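Long-range contact in cycloalternan-forming enzyme (PDB 5F7U), which is a multidomain member of glycoside hydrolase family 31, combining a TIM barrel with several beta-rich domains, among them a family 6 carbohydrate-binding module: residues A[824-829]-A[868-873]. The protein carries 1 engineered substitution. Numbering follows the deposited sequence.
Sequences DNLTFR and PAMADE. With MG (magnesium ion), chain K.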
loop_
_atom_site.group_PDB
_atom_site.type_symbol
_atom_site.label_atom_id
_atom_site.label_comp_id
_atom_site.label_asym_id
_atom_site.label_seq_id
_atom_site.Cartn_x
_atom_site.Cartn_y
_atom_site.Cartn_z
ATOM N N ASP A 824 -0.712 -16.359 24.656
ATOM C CA ASP A 824 -0.703 -16.229 26.103
ATOM C C ASP A 824 -2.182 -16.335 26.533
ATOM O O ASP A 824 -2.671 -17.455 26.757
ATOM C CB ASP A 824 0.009 -14.935 26.519
ATOM C CG ASP A 824 0.232 -14.825 28.024
ATOM O OD1 ASP A 824 -0.349 -15.605 28.807
ATOM O OD2 ASP A 824 0.997 -13.927 28.436
ATOM N N ASN A 825 -2.887 -15.201 26.571
ATOM C CA ASN A 825 -4.347 -15.175 26.764
ATOM C C ASN A 825 -5.051 -14.724 25.491
ATOM O O ASN A 825 -5.039 -13.524 25.153
ATOM C CB ASN A 825 -4.751 -14.259 27.921
ATOM C CG ASN A 825 -4.169 -14.696 29.251
ATOM O OD1 ASN A 825 -4.125 -15.883 29.563
ATOM N ND2 ASN A 825 -3.747 -13.735 30.056
ATOM N N LEU A 826 -5.639 -15.670 24.769
ATOM C CA LEU A 826 -6.382 -15.303 23.547
ATOM C C LEU A 826 -7.643 -14.571 23.993
ATOM O O LEU A 826 -8.414 -15.091 24.817
ATOM C CB LEU A 826 -6.716 -16.533 22.721
ATOM C CG LEU A 826 -7.573 -16.381 21.468
ATOM C CD1 LEU A 826 -6.867 -15.538 20.417
ATOM C CD2 LEU A 826 -7.853 -17.783 20.941
ATOM N N THR A 827 -7.832 -13.376 23.436
ATOM C CA THR A 827 -8.802 -12.396 23.920
ATOM C C THR A 827 -9.561 -11.821 22.733
ATOM O O THR A 827 -8.979 -11.672 21.665
ATOM C CB THR A 827 -8.095 -11.275 24.715
ATOM O OG1 THR A 827 -7.387 -11.853 25.823
ATOM C CG2 THR A 827 -9.081 -10.235 25.275
ATOM N N PHE A 828 -10.857 -11.543 22.900
ATOM C CA PHE A 828 -11.614 -10.859 21.851
ATOM C C PHE A 828 -12.233 -9.608 22.436
ATOM O O PHE A 828 -13.084 -9.700 23.333
ATOM C CB PHE A 828 -12.705 -11.756 21.244
ATOM C CG PHE A 828 -12.164 -12.964 20.543
ATOM C CD1 PHE A 828 -11.868 -14.124 21.262
ATOM C CD2 PHE A 828 -11.938 -12.946 19.158
ATOM C CE1 PHE A 828 -11.333 -15.241 20.624
ATOM C CE2 PHE A 828 -11.435 -14.072 18.514
ATOM C CZ PHE A 828 -11.117 -15.210 19.253
ATOM N N ARG A 829 -11.788 -8.461 21.931
ATOM C CA ARG A 829 -12.337 -7.165 22.298
ATOM C C ARG A 829 -13.569 -6.912 21.430
ATOM O O ARG A 829 -13.498 -7.027 20.207
ATOM C CB ARG A 829 -11.269 -6.083 22.079
ATOM C CG ARG A 829 -11.673 -4.648 22.386
ATOM C CD ARG A 829 -11.872 -4.365 23.874
ATOM N NE ARG A 829 -10.634 -4.360 24.657
ATOM C CZ ARG A 829 -9.789 -3.339 24.743
ATOM N NH1 ARG A 829 -8.725 -3.441 25.544
ATOM N NH2 ARG A 829 -10.003 -2.217 24.048
ATOM N N PRO A 868 -17.450 -20.312 18.890
ATOM C CA PRO A 868 -17.377 -21.636 18.280
ATOM C C PRO A 868 -16.451 -22.518 19.120
ATOM O O PRO A 868 -15.883 -22.028 20.103
ATOM C CB PRO A 868 -16.761 -21.340 16.909
ATOM C CG PRO A 868 -15.841 -20.201 17.176
ATOM C CD PRO A 868 -16.541 -19.359 18.228
ATOM N N ALA A 869 -16.295 -23.786 18.736
ATOM C CA ALA A 869 -15.270 -24.639 19.335
ATOM C C ALA A 869 -13.908 -23.930 19.220
ATOM O O ALA A 869 -13.597 -23.352 18.173
ATOM C CB ALA A 869 -15.234 -25.983 18.638
ATOM N N MET A 870 -13.136 -23.943 20.306
ATOM C CA MET A 870 -11.801 -23.316 20.342
ATOM C C MET A 870 -10.800 -24.308 20.926
ATOM O O MET A 870 -11.174 -25.191 21.701
ATOM C CB MET A 870 -11.798 -22.044 21.206
ATOM C CG MET A 870 -12.767 -20.947 20.790
ATOM S SD MET A 870 -12.383 -20.159 19.207
ATOM C CE MET A 870 -11.027 -19.090 19.676
ATOM N N ALA A 871 -9.530 -24.140 20.572
ATOM C CA ALA A 871 -8.470 -24.983 21.107
ATOM C C ALA A 871 -7.849 -24.375 22.361
ATOM O O ALA A 871 -7.072 -25.031 23.053
ATOM C CB ALA A 871 -7.409 -25.213 20.047
ATOM N N ASP A 872 -8.205 -23.127 22.653
ATOM C CA ASP A 872 -7.634 -22.380 23.770
ATOM C C ASP A 872 -8.736 -21.820 24.643
ATOM O O ASP A 872 -9.845 -21.571 24.165
ATOM C CB ASP A 872 -6.819 -21.184 23.256
ATOM C CG ASP A 872 -5.660 -21.588 22.372
ATOM O OD1 ASP A 872 -4.590 -21.916 22.912
ATOM O OD2 ASP A 872 -5.801 -21.560 21.133
ATOM N N GLU A 873 -8.409 -21.607 25.916
ATOM C CA GLU A 873 -9.167 -20.706 26.792
ATOM C C GLU A 873 -9.333 -19.358 26.078
ATOM O O GLU A 873 -8.436 -18.908 25.368
ATOM C CB GLU A 873 -8.382 -20.534 28.087
ATOM C CG GLU A 873 -8.877 -19.522 29.109
ATOM C CD GLU A 873 -8.008 -19.562 30.356
ATOM O OE1 GLU A 873 -8.161 -20.513 31.150
ATOM O OE2 GLU A 873 -7.154 -18.669 30.540
HETATM MG MG MG K . -1.979 -19.476 26.223
HETATM O O HOH W 1 -5.783 -18.383 25.769
HETATM O O HOH W 2 -5.907 -17.719 28.493
HETATM O O HOH W 3 -4.932 -17.904 32.112
HETATM O O HOH W 4 -3.677 -19.966 25.046
HETATM O O HOH W 5 -3.546 -20.509 28.012
HETATM O O HOH W 6 -0.979 -21.540 25.377
#
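L826 and F828 meet M870 in what looks like a beta-sandwich, where strand 825-830 faces the loop that leads from strand 862-867 of one sheet to strand 874-879 of the other; F828 touches strand 874-879 of its own sheet, while M870 also lies on R850 of the second. No direct hydrogen bond joins the segments; polar links run through water and metal. At the strand's entry, D824 O binds a magnesium ion at 2.2 Å, with Y823 O and three waters as its other ligands. One of these waters donates to D872 OD1 at 3.0 Å, which places D872 in the second shell of the metal. Next, a water bridges the side chains of N825 and E873, 2.8 Å from N825 OD1 and 2.6 Å from E873 OE2, while N825 ND2 is hydrogen-bonded to D808 OD1. Another water accepts from L826 N at 2.9 Å and lies 2.7 Å from E873 O, so it links the two backbones. The L826 side chain crosses that of M870 at about a right angle, with CD2 of L826 3.7 Å from CE of M870. T827 turns away from the loop, its OG1 donating to N825 O within the strand. F828 points back toward the loop, opposing M870, whose chain bends at chi2 (-67°) and chi3 (-77°), turning CE to where it meets both L826 and F828. This methyl lies at the ring's edge, near its plane, CE 3.9 Å from F828 CZ.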